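Long-range contacts in glutathione S-transferase 2 (Heligmosomoides polygyrus, PDB 1TW9), which probably catalyses the conjugation of glutathione to electrophilic substrates, with release of a halide and a proton: residues H3-Y8 against K28-R33; V21-D26 against P192-W197; G146-D151 against K182-R187. One frame throughout, in Å; residues are numbered along the deposited sequence.

Interaction 1: residues H3-Y8 against K28-R33; sequences HYKLTY and KYEDVR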
loop_
_atom_site.group_PDB
_atom_site.type_symbol
_atom_site.label_atom_id
_atom_site.label_comp_id
_atom_site.label_asym_id
_atom_site.label_seq_id
_atom_site.Cartn_x
_atom_site.Cartn_y
_atom_site.Cartn_z
ATOM N N HIS A 3 -17.642 -17.237 -1.462
ATOM C CA HIS A 3 -17.345 -17.285 -2.862
ATOM C C HIS A 3 -16.356 -16.175 -3.216
ATOM O O HIS A 3 -16.554 -15.003 -2.867
ATOM C CB HIS A 3 -18.593 -17.092 -3.630
ATOM C CG HIS A 3 -18.340 -16.952 -5.084
ATOM N ND1 HIS A 3 -18.047 -18.025 -5.894
ATOM C CD2 HIS A 3 -18.203 -15.854 -5.848
ATOM C CE1 HIS A 3 -17.800 -17.593 -7.118
ATOM N NE2 HIS A 3 -17.890 -16.276 -7.114
ATOM N N TYR A 4 -15.255 -16.547 -3.841
ATOM C CA TYR A 4 -14.210 -15.604 -4.257
ATOM C C TYR A 4 -14.089 -15.603 -5.770
ATOM O O TYR A 4 -14.078 -16.672 -6.409
ATOM C CB TYR A 4 -12.826 -15.992 -3.712
ATOM C CG TYR A 4 -12.734 -15.948 -2.220
ATOM C CD1 TYR A 4 -12.529 -14.738 -1.582
ATOM C CD2 TYR A 4 -12.809 -17.065 -1.476
ATOM C CE1 TYR A 4 -12.465 -14.627 -0.199
ATOM C CE2 TYR A 4 -12.744 -17.010 -0.080
ATOM C CZ TYR A 4 -12.559 -15.773 0.555
ATOM O OH TYR A 4 -12.448 -15.698 1.939
ATOM N N LYS A 5 -14.056 -14.416 -6.357
ATOM C CA LYS A 5 -13.825 -14.290 -7.762
ATOM C C LYS A 5 -12.735 -13.272 -7.916
ATOM O O LYS A 5 -12.828 -12.167 -7.375
ATOM C CB LYS A 5 -15.075 -13.806 -8.488
ATOM C CG LYS A 5 -14.836 -13.527 -9.979
ATOM C CD LYS A 5 -16.066 -13.200 -10.779
ATOM C CE LYS A 5 -16.709 -11.888 -10.573
ATOM N NZ LYS A 5 -17.893 -11.807 -11.593
ATOM N N LEU A 6 -11.702 -13.617 -8.651
ATOM C CA LEU A 6 -10.608 -12.670 -8.932
ATOM C C LEU A 6 -10.666 -12.359 -10.458
ATOM O O LEU A 6 -10.657 -13.284 -11.276
ATOM C CB LEU A 6 -9.278 -13.301 -8.634
ATOM C CG LEU A 6 -8.080 -12.318 -8.786
ATOM C CD1 LEU A 6 -8.054 -11.159 -7.814
ATOM C CD2 LEU A 6 -6.733 -13.131 -8.755
ATOM N N THR A 7 -10.757 -11.074 -10.809
ATOM C CA THR A 7 -10.818 -10.662 -12.224
ATOM C C THR A 7 -9.505 -9.871 -12.515
ATOM O O THR A 7 -9.136 -8.916 -11.793
ATOM C CB THR A 7 -12.064 -9.803 -12.467
ATOM O OG1 THR A 7 -13.260 -10.611 -12.271
ATOM C CG2 THR A 7 -12.083 -9.385 -13.914
ATOM N N TYR A 8 -8.838 -10.283 -13.591
ATOM C CA TYR A 8 -7.585 -9.681 -14.005
ATOM C C TYR A 8 -7.399 -10.016 -15.488
ATOM O O TYR A 8 -8.250 -10.606 -16.095
ATOM C CB TYR A 8 -6.422 -10.137 -13.117
ATOM C CG TYR A 8 -5.139 -9.396 -13.392
ATOM C CD1 TYR A 8 -5.072 -8.021 -13.266
ATOM C CD2 TYR A 8 -4.004 -10.062 -13.807
ATOM C CE1 TYR A 8 -3.911 -7.352 -13.541
ATOM C CE2 TYR A 8 -2.871 -9.413 -14.102
ATOM C CZ TYR A 8 -2.820 -8.017 -13.946
ATOM O OH TYR A 8 -1.657 -7.316 -14.230
ATOM N N LYS A 28 -10.417 -22.338 -3.052
ATOM C CA LYS A 28 -10.903 -22.309 -4.410
ATOM C C LYS A 28 -11.457 -20.911 -4.719
ATOM O O LYS A 28 -12.091 -20.290 -3.882
ATOM C CB LYS A 28 -11.955 -23.414 -4.602
ATOM C CG LYS A 28 -13.328 -22.963 -4.919
ATOM C CD LYS A 28 -14.297 -24.142 -5.028
ATOM C CE LYS A 28 -15.457 -24.014 -6.076
ATOM N NZ LYS A 28 -16.796 -23.717 -5.425
ATOM N N TYR A 29 -11.271 -20.465 -5.941
ATOM C CA TYR A 29 -11.770 -19.153 -6.391
ATOM C C TYR A 29 -11.975 -19.197 -7.882
ATOM O O TYR A 29 -11.458 -20.063 -8.541
ATOM C CB TYR A 29 -10.800 -18.046 -6.014
ATOM C CG TYR A 29 -9.470 -18.124 -6.755
ATOM C CD1 TYR A 29 -8.494 -19.090 -6.389
ATOM C CD2 TYR A 29 -9.190 -17.233 -7.791
ATOM C CE1 TYR A 29 -7.262 -19.186 -7.058
ATOM C CE2 TYR A 29 -7.989 -17.323 -8.480
ATOM C CZ TYR A 29 -7.058 -18.312 -8.155
ATOM O OH TYR A 29 -5.889 -18.385 -8.854
ATOM N N GLU A 30 -12.758 -18.264 -8.411
ATOM C CA GLU A 30 -12.974 -18.153 -9.820
ATOM C C GLU A 30 -11.878 -17.237 -10.381
ATOM O O GLU A 30 -11.808 -16.078 -9.998
ATOM C CB GLU A 30 -14.358 -17.567 -10.017
ATOM C CG GLU A 30 -14.936 -17.747 -11.366
ATOM C CD GLU A 30 -16.357 -17.170 -11.486
ATOM O OE1 GLU A 30 -16.769 -17.002 -12.636
ATOM O OE2 GLU A 30 -17.031 -16.897 -10.451
ATOM N N ASP A 31 -11.002 -17.777 -11.231
ATOM C CA ASP A 31 -9.857 -17.050 -11.772
ATOM C C ASP A 31 -10.291 -16.545 -13.162
ATOM O O ASP A 31 -10.234 -17.271 -14.171
ATOM C CB ASP A 31 -8.641 -17.969 -11.880
ATOM C CG ASP A 31 -7.362 -17.242 -12.205
ATOM O OD1 ASP A 31 -7.294 -16.037 -11.888
ATOM O OD2 ASP A 31 -6.374 -17.854 -12.750
ATOM N N VAL A 32 -10.788 -15.319 -13.177
ATOM C CA VAL A 32 -11.307 -14.685 -14.406
ATOM C C VAL A 32 -10.211 -13.882 -15.106
ATOM O O VAL A 32 -9.628 -12.973 -14.534
ATOM C CB VAL A 32 -12.564 -13.814 -14.147
ATOM C CG1 VAL A 32 -13.033 -13.182 -15.431
ATOM C CG2 VAL A 32 -13.679 -14.700 -13.467
ATOM N N ARG A 33 -9.938 -14.276 -16.362
ATOM C CA ARG A 33 -8.837 -13.726 -17.128
ATOM C C ARG A 33 -9.458 -13.113 -18.376
ATOM O O ARG A 33 -9.835 -13.811 -19.333
ATOM C CB ARG A 33 -7.823 -14.798 -17.508
ATOM C CG ARG A 33 -7.074 -15.307 -16.327
ATOM C CD ARG A 33 -6.252 -16.571 -16.581
ATOM N NE ARG A 33 -5.574 -16.978 -15.391
ATOM C CZ ARG A 33 -4.266 -16.849 -15.174
ATOM N NH1 ARG A 33 -3.453 -16.421 -16.145
ATOM N NH2 ARG A 33 -3.754 -17.208 -14.015
HETATM O O HOH W 1 -14.761 -19.395 -4.188
#
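E30 and V32 each use both their N-H and their C=O to bind the neighbouring strand. E30 N donates to Y4 O (2.9 Å), and L6 N donates back to E30 O (2.8 Å). V32 N then reaches L6 O (2.8 Å), and Y8 N reaches V32 O (3.0 Å). This is regular parallel pairing, the short strand axes 17° apart. Before the first direct bond, one water accepts from Y4 N and donates to K28 O. The two strands are the ends of a beta-alpha-beta crossover through helix 16-24, in the thioredoxin-like domain.

Side chains pack on both faces. On one, V32 CG2 touches the aliphatic chain of K5 at CG (3.9 Å), and V32 lies alongside T7. At the start of strand 4-8, Y29 CB meets Y4 CB (3.7 Å). The Y29 chi1 of 67° sets CG between the backbone N and the carbonyl carbon, and CD2 then rests on L6 CB, on the other face. F22 of helix 16-24 stacks on the Y29 ring and also meets the ring of Y4.

K5 and E30 run side by side, but the K5 chain bends at chi3 and leaves NZ 5.3 Å from E30 OE2. R33 grips D31 side-on: NE (2.9 Å) and NH2 both donate to OD2, which lies in the guanidinium plane. D31 OD1 pairs with R19 of the crossover helix. The contact is thus held by backbone bonds, while its ionic pairs tie the outer strand to itself and to the helix.

Interaction 2: residues V21-D26 against P192-W197; sequences VFALAD and PRIKKW. Unlike the reference sequence in segment 21-26: V21 (reference Ile).
R193 of helix 192-200, in the C-terminal domain, reaches over the C-terminal end of helix 16-24 in the thioredoxin-like domain. That end closes in a Schellman motif at D26, with positive phi (54°) and N bonded back to A23 O (3.0 Å). V21 O is satisfied by A25 N. L24 O takes its bond from the other helix: R193 NH1 donates to it at 3.0 Å. The oxygen lies in the guanidinium plane, but the donor sits 39° out of the carbonyl plane. The R193 chain is extended from CG to NE, along the carbonyls of A23 and L24. W197 NE1 is satisfied by E16, at the start of helix 16-24.

A23 CB meets W197 CB at 3.9 Å. L24 CG packs on I194 CD1 (3.9 Å), and both residues also touch L158 of helix 155-170. L24 cut back to an alanine would lose both contacts, and a gap is likely to open where the two domains join.

The D26 carboxylate adds only a long salt bridge (OD2 to R193 NH2, 3.8 Å), with no N-H aimed at it. D26 CB lies over the centre of the guanidinium face, 3.4 Å from R193 CZ.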
loop_
_atom_site.group_PDB
_atom_site.type_symbol
_atom_site.label_atom_id
_atom_site.label_comp_id
_atom_site.label_asym_id
_atom_site.label_seq_id
_atom_site.Cartn_x
_atom_site.Cartn_y
_atom_site.Cartn_z
ATOM N N VAL A 21 -1.764 -16.362 -2.783
ATOM C CA VAL A 21 -2.363 -16.426 -1.447
ATOM C C VAL A 21 -3.446 -17.501 -1.434
ATOM O O VAL A 21 -3.524 -18.313 -0.554
ATOM C CB VAL A 21 -2.876 -15.067 -1.001
ATOM C CG1 VAL A 21 -3.642 -15.190 0.287
ATOM C CG2 VAL A 21 -1.628 -14.117 -0.783
ATOM N N PHE A 22 -4.287 -17.453 -2.442
ATOM C CA PHE A 22 -5.331 -18.462 -2.560
ATOM C C PHE A 22 -4.732 -19.863 -2.582
ATOM O O PHE A 22 -5.212 -20.786 -1.927
ATOM C CB PHE A 22 -6.144 -18.255 -3.856
ATOM C CG PHE A 22 -7.273 -17.169 -3.744
ATOM C CD1 PHE A 22 -8.173 -17.170 -2.676
ATOM C CD2 PHE A 22 -7.349 -16.136 -4.665
ATOM C CE1 PHE A 22 -9.161 -16.219 -2.611
ATOM C CE2 PHE A 22 -8.360 -15.210 -4.595
ATOM C CZ PHE A 22 -9.255 -15.239 -3.569
ATOM N N ALA A 23 -3.673 -20.037 -3.386
ATOM C CA ALA A 23 -3.020 -21.336 -3.533
ATOM C C ALA A 23 -2.510 -21.761 -2.180
ATOM O O ALA A 23 -2.717 -22.919 -1.770
ATOM C CB ALA A 23 -1.871 -21.292 -4.555
ATOM N N LEU A 24 -1.787 -20.864 -1.502
ATOM C CA LEU A 24 -1.202 -21.148 -0.197
ATOM C C LEU A 24 -2.237 -21.571 0.838
ATOM O O LEU A 24 -1.951 -22.364 1.737
ATOM C CB LEU A 24 -0.533 -19.886 0.342
ATOM C CG LEU A 24 0.909 -19.868 0.709
ATOM C CD1 LEU A 24 1.113 -18.734 1.668
ATOM C CD2 LEU A 24 1.580 -21.213 1.079
ATOM N N ALA A 25 -3.441 -21.031 0.717
ATOM C CA ALA A 25 -4.559 -21.285 1.648
ATOM C C ALA A 25 -5.420 -22.483 1.229
ATOM O O ALA A 25 -6.354 -22.803 1.931
ATOM C CB ALA A 25 -5.403 -20.082 1.754
ATOM N N ASP A 26 -5.151 -23.042 0.061
ATOM C CA ASP A 26 -5.980 -24.107 -0.554
ATOM C C ASP A 26 -7.425 -23.640 -0.644
ATOM O O ASP A 26 -8.403 -24.377 -0.404
ATOM C CB ASP A 26 -5.816 -25.385 0.239
ATOM C CG ASP A 26 -6.452 -26.553 -0.391
ATOM O OD1 ASP A 26 -6.461 -26.611 -1.619
ATOM O OD2 ASP A 26 -6.926 -27.487 0.287
ATOM N N PRO A 192 5.115 -26.463 -1.092
ATOM C CA PRO A 192 4.319 -27.371 -1.950
ATOM C C PRO A 192 3.117 -26.736 -2.699
ATOM O O PRO A 192 2.968 -26.941 -3.889
ATOM C CB PRO A 192 3.909 -28.490 -1.004
ATOM C CG PRO A 192 5.061 -28.575 -0.068
ATOM C CD PRO A 192 5.619 -27.175 0.094
ATOM N N ARG A 193 2.248 -26.005 -2.003
ATOM C CA ARG A 193 1.092 -25.397 -2.686
ATOM C C ARG A 193 1.452 -24.326 -3.704
ATOM O O ARG A 193 0.737 -24.119 -4.727
ATOM C CB ARG A 193 0.158 -24.838 -1.629
ATOM C CG ARG A 193 -0.602 -25.925 -0.928
ATOM C CD ARG A 193 -1.399 -25.380 0.220
ATOM N NE ARG A 193 -2.216 -26.404 0.803
ATOM C CZ ARG A 193 -2.975 -26.213 1.889
ATOM N NH1 ARG A 193 -3.018 -25.016 2.506
ATOM N NH2 ARG A 193 -3.708 -27.214 2.359
ATOM N N ILE A 194 2.554 -23.629 -3.468
ATOM C CA ILE A 194 2.993 -22.658 -4.411
ATOM C C ILE A 194 3.678 -23.330 -5.634
ATOM O O ILE A 194 3.413 -22.989 -6.804
ATOM C CB ILE A 194 3.979 -21.700 -3.720
ATOM C CG1 ILE A 194 3.297 -20.954 -2.543
ATOM C CG2 ILE A 194 4.571 -20.729 -4.743
ATOM C CD1 ILE A 194 2.121 -20.163 -2.936
ATOM N N LYS A 195 4.503 -24.320 -5.363
ATOM C CA LYS A 195 5.118 -25.113 -6.428
ATOM C C LYS A 195 4.096 -25.705 -7.338
ATOM O O LYS A 195 4.234 -25.636 -8.538
ATOM C CB LYS A 195 5.903 -26.262 -5.798
ATOM C CG LYS A 195 6.749 -27.118 -6.751
ATOM C CD LYS A 195 7.515 -28.201 -5.967
ATOM C CE LYS A 195 8.160 -29.247 -6.894
ATOM N NZ LYS A 195 9.413 -29.785 -6.331
ATOM N N LYS A 196 3.052 -26.261 -6.733
ATOM C CA LYS A 196 1.945 -26.860 -7.511
ATOM C C LYS A 196 1.254 -25.825 -8.389
ATOM O O LYS A 196 0.956 -26.075 -9.594
ATOM C CB LYS A 196 0.916 -27.433 -6.581
ATOM C CG LYS A 196 -0.204 -28.160 -7.299
ATOM C CD LYS A 196 -1.365 -28.344 -6.348
ATOM C CE LYS A 196 -2.290 -29.521 -6.709
ATOM N NZ LYS A 196 -3.649 -29.352 -6.092
ATOM N N TRP A 197 1.028 -24.650 -7.843
ATOM C CA TRP A 197 0.377 -23.578 -8.604
ATOM C C TRP A 197 1.304 -23.151 -9.754
ATOM O O TRP A 197 0.844 -22.968 -10.870
ATOM C CB TRP A 197 0.033 -22.365 -7.734
ATOM C CG TRP A 197 -0.337 -21.164 -8.531
ATOM C CD1 TRP A 197 0.366 -20.042 -8.635
ATOM C CD2 TRP A 197 -1.476 -21.010 -9.398
ATOM N NE1 TRP A 197 -0.243 -19.157 -9.489
ATOM C CE2 TRP A 197 -1.399 -19.737 -9.964
ATOM C CE3 TRP A 197 -2.536 -21.838 -9.796
ATOM C CZ2 TRP A 197 -2.323 -19.264 -10.895
ATOM C CZ3 TRP A 197 -3.467 -21.303 -10.665
ATOM C CH2 TRP A 197 -3.323 -20.077 -11.238
#

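Interaction 3: residues G146-D151 against K182-R187; sequences GFLVGD and KAHMER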
loop_
_atom_site.group_PDB
_atom_site.type_symbol
_atom_site.label_atom_id
_atom_site.label_comp_id
_atom_site.label_asym_id
_atom_site.label_seq_id
_atom_site.Cartn_x
_atom_site.Cartn_y
_atom_site.Cartn_z
ATOM N N GLY A 146 14.101 -17.733 7.787
ATOM C CA GLY A 146 14.149 -17.784 6.331
ATOM C C GLY A 146 13.090 -16.979 5.594
ATOM O O GLY A 146 13.153 -16.857 4.405
ATOM N N PHE A 147 12.145 -16.427 6.343
ATOM C CA PHE A 147 11.132 -15.517 5.841
ATOM C C PHE A 147 11.513 -14.091 6.056
ATOM O O PHE A 147 12.499 -13.793 6.796
ATOM C CB PHE A 147 9.766 -15.812 6.481
ATOM C CG PHE A 147 9.349 -17.234 6.318
ATOM C CD1 PHE A 147 9.388 -18.101 7.398
ATOM C CD2 PHE A 147 8.996 -17.735 5.086
ATOM C CE1 PHE A 147 9.056 -19.420 7.245
ATOM C CE2 PHE A 147 8.686 -19.090 4.915
ATOM C CZ PHE A 147 8.660 -19.923 5.993
ATOM N N LEU A 148 10.822 -13.197 5.375
ATOM C CA LEU A 148 11.112 -11.765 5.489
ATOM C C LEU A 148 10.764 -11.208 6.865
ATOM O O LEU A 148 11.534 -10.422 7.423
ATOM C CB LEU A 148 10.469 -11.004 4.377
ATOM C CG LEU A 148 11.170 -11.104 3.019
ATOM C CD1 LEU A 148 10.328 -10.584 1.960
ATOM C CD2 LEU A 148 12.467 -10.326 3.121
ATOM N N VAL A 149 9.605 -11.616 7.409
ATOM C CA VAL A 149 9.077 -11.109 8.691
ATOM C C VAL A 149 8.547 -12.242 9.476
ATOM O O VAL A 149 7.699 -13.023 8.967
ATOM C CB VAL A 149 7.938 -10.010 8.519
ATOM C CG1 VAL A 149 7.355 -9.565 9.822
ATOM C CG2 VAL A 149 8.494 -8.795 7.764
ATOM N N GLY A 150 9.009 -12.369 10.723
ATOM C CA GLY A 150 8.461 -13.357 11.579
ATOM C C GLY A 150 8.866 -14.761 11.210
ATOM O O GLY A 150 9.706 -15.007 10.378
ATOM N N ASP A 151 8.147 -15.710 11.783
ATOM C CA ASP A 151 8.543 -17.096 11.660
ATOM C C ASP A 151 7.684 -17.913 10.685
ATOM O O ASP A 151 7.802 -19.153 10.696
ATOM C CB ASP A 151 8.556 -17.756 13.043
ATOM C CG ASP A 151 7.243 -17.881 13.637
ATOM O OD1 ASP A 151 6.248 -17.359 13.064
ATOM O OD2 ASP A 151 7.060 -18.483 14.745
ATOM N N LYS A 182 18.230 -15.273 -3.306
ATOM C CA LYS A 182 17.994 -16.475 -4.128
ATOM C C LYS A 182 17.432 -17.633 -3.287
ATOM O O LYS A 182 16.538 -18.333 -3.754
ATOM C CB LYS A 182 19.282 -17.002 -4.813
ATOM C CG LYS A 182 18.867 -18.084 -5.847
ATOM C CD LYS A 182 19.861 -18.623 -6.706
ATOM C CE LYS A 182 19.179 -19.695 -7.638
ATOM N NZ LYS A 182 20.162 -20.106 -8.715
ATOM N N ALA A 183 18.007 -17.864 -2.108
ATOM C CA ALA A 183 17.658 -18.947 -1.204
ATOM C C ALA A 183 16.187 -18.774 -0.805
ATOM O O ALA A 183 15.390 -19.703 -0.744
ATOM C CB ALA A 183 18.536 -18.853 0.056
ATOM N N HIS A 184 15.841 -17.524 -0.566
ATOM C CA HIS A 184 14.451 -17.168 -0.193
ATOM C C HIS A 184 13.500 -17.446 -1.343
ATOM O O HIS A 184 12.473 -18.077 -1.158
ATOM C CB HIS A 184 14.361 -15.715 0.276
ATOM C CG HIS A 184 12.971 -15.201 0.471
ATOM N ND1 HIS A 184 12.233 -14.637 -0.536
ATOM C CD2 HIS A 184 12.186 -15.172 1.579
ATOM C CE1 HIS A 184 11.045 -14.270 -0.049
ATOM N NE2 HIS A 184 11.013 -14.559 1.244
ATOM N N MET A 185 13.876 -17.024 -2.530
ATOM C CA MET A 185 13.098 -17.292 -3.712
ATOM C C MET A 185 12.834 -18.773 -3.840
ATOM O O MET A 185 11.678 -19.201 -4.085
ATOM C CB MET A 185 13.834 -16.734 -4.931
ATOM C CG MET A 185 13.065 -16.740 -6.202
ATOM S SD MET A 185 14.059 -17.276 -7.610
ATOM C CE MET A 185 13.458 -18.839 -7.264
ATOM N N GLU A 186 13.872 -19.590 -3.650
ATOM C CA GLU A 186 13.685 -21.026 -3.850
ATOM C C GLU A 186 12.821 -21.623 -2.750
ATOM O O GLU A 186 11.945 -22.447 -3.017
ATOM C CB GLU A 186 15.003 -21.703 -3.928
ATOM C CG GLU A 186 15.763 -21.277 -5.153
ATOM C CD GLU A 186 15.292 -21.814 -6.510
ATOM O OE1 GLU A 186 15.978 -21.435 -7.495
ATOM O OE2 GLU A 186 14.297 -22.585 -6.670
ATOM N N ARG A 187 13.044 -21.181 -1.535
ATOM C CA ARG A 187 12.244 -21.693 -0.416
ATOM C C ARG A 187 10.782 -21.400 -0.642
ATOM O O ARG A 187 9.930 -22.240 -0.439
ATOM C CB ARG A 187 12.704 -20.951 0.821
ATOM C CG ARG A 187 11.997 -21.181 2.082
ATOM C CD ARG A 187 12.569 -20.238 3.164
ATOM N NE ARG A 187 14.017 -20.500 3.432
ATOM C CZ ARG A 187 15.051 -19.647 3.293
ATOM N NH1 ARG A 187 14.974 -18.345 2.882
ATOM N NH2 ARG A 187 16.225 -20.142 3.609
#
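H184 and R187 both carry CG opposite the backbone N (chi1 171° and 175°), which sends both side chains from helix 179-189 to the loop at G146. R187 then bends at chi3 (-62°) and folds its guanidinium across the glycine. G146 CA lies 3.5 Å above one face of the group, offset toward its rim. A183 O of R187's own helix lies over the opposite face. R187 NH1 comes to 2.8 Å from G146 O.

G146 suits this place for two reasons. A side chain there would run into R187 NE. At these backbone angles it would also press on the carbonyl oxygen of the residue before.

H184 meets the same carbonyl edge-on. Its CD2 is 3.4 Å from G146 O, which lies in the ring plane. L148 crosses the imidazole at about a right angle and brings CG to 3.9 Å from H184 NE2. F147 adds a looser contact, CE2 to R187 CD at 4.4 Å.

H184 NE2 is satisfied by D157 OD1 of helix 155-170. The same oxygen accepts from L148 N, so D157 holds both the ring and the loop. The sequence from G150 to D157 fits the N-capping box and hydrophobic staple of glutathione transferases, with D157 probably the acidic member of the box and I153 one member of the staple.

G146 O is approached by both H184 CD2 and R187 NH1. The D157 carboxylate would probably polarise the imidazole and make its CD2-H a better neighbour for that oxygen.

Overall arrangement
The three contacts run from the thioredoxin-like domain to the far side of the helical domain. Interactions 1 and 2 touch, with centres about 15 Å apart. F22 and W197 join them: Y29 CD1 is 3.5 Å from F22 CG, and Y29 OH is 3.9 Å from W197 CH2. Helix 16-24 links the two strands of interaction 1 and supplies one side of interaction 2. Interaction 3 lies inside the chain loop that interaction 2 closes. Their centres are about 16 Å apart and their nearest atoms about 6 Å. Interactions 1 and 3 are on opposite sides of the chain's centre, about 27 Å between centres. In this apo form no distance to glutathione can be given.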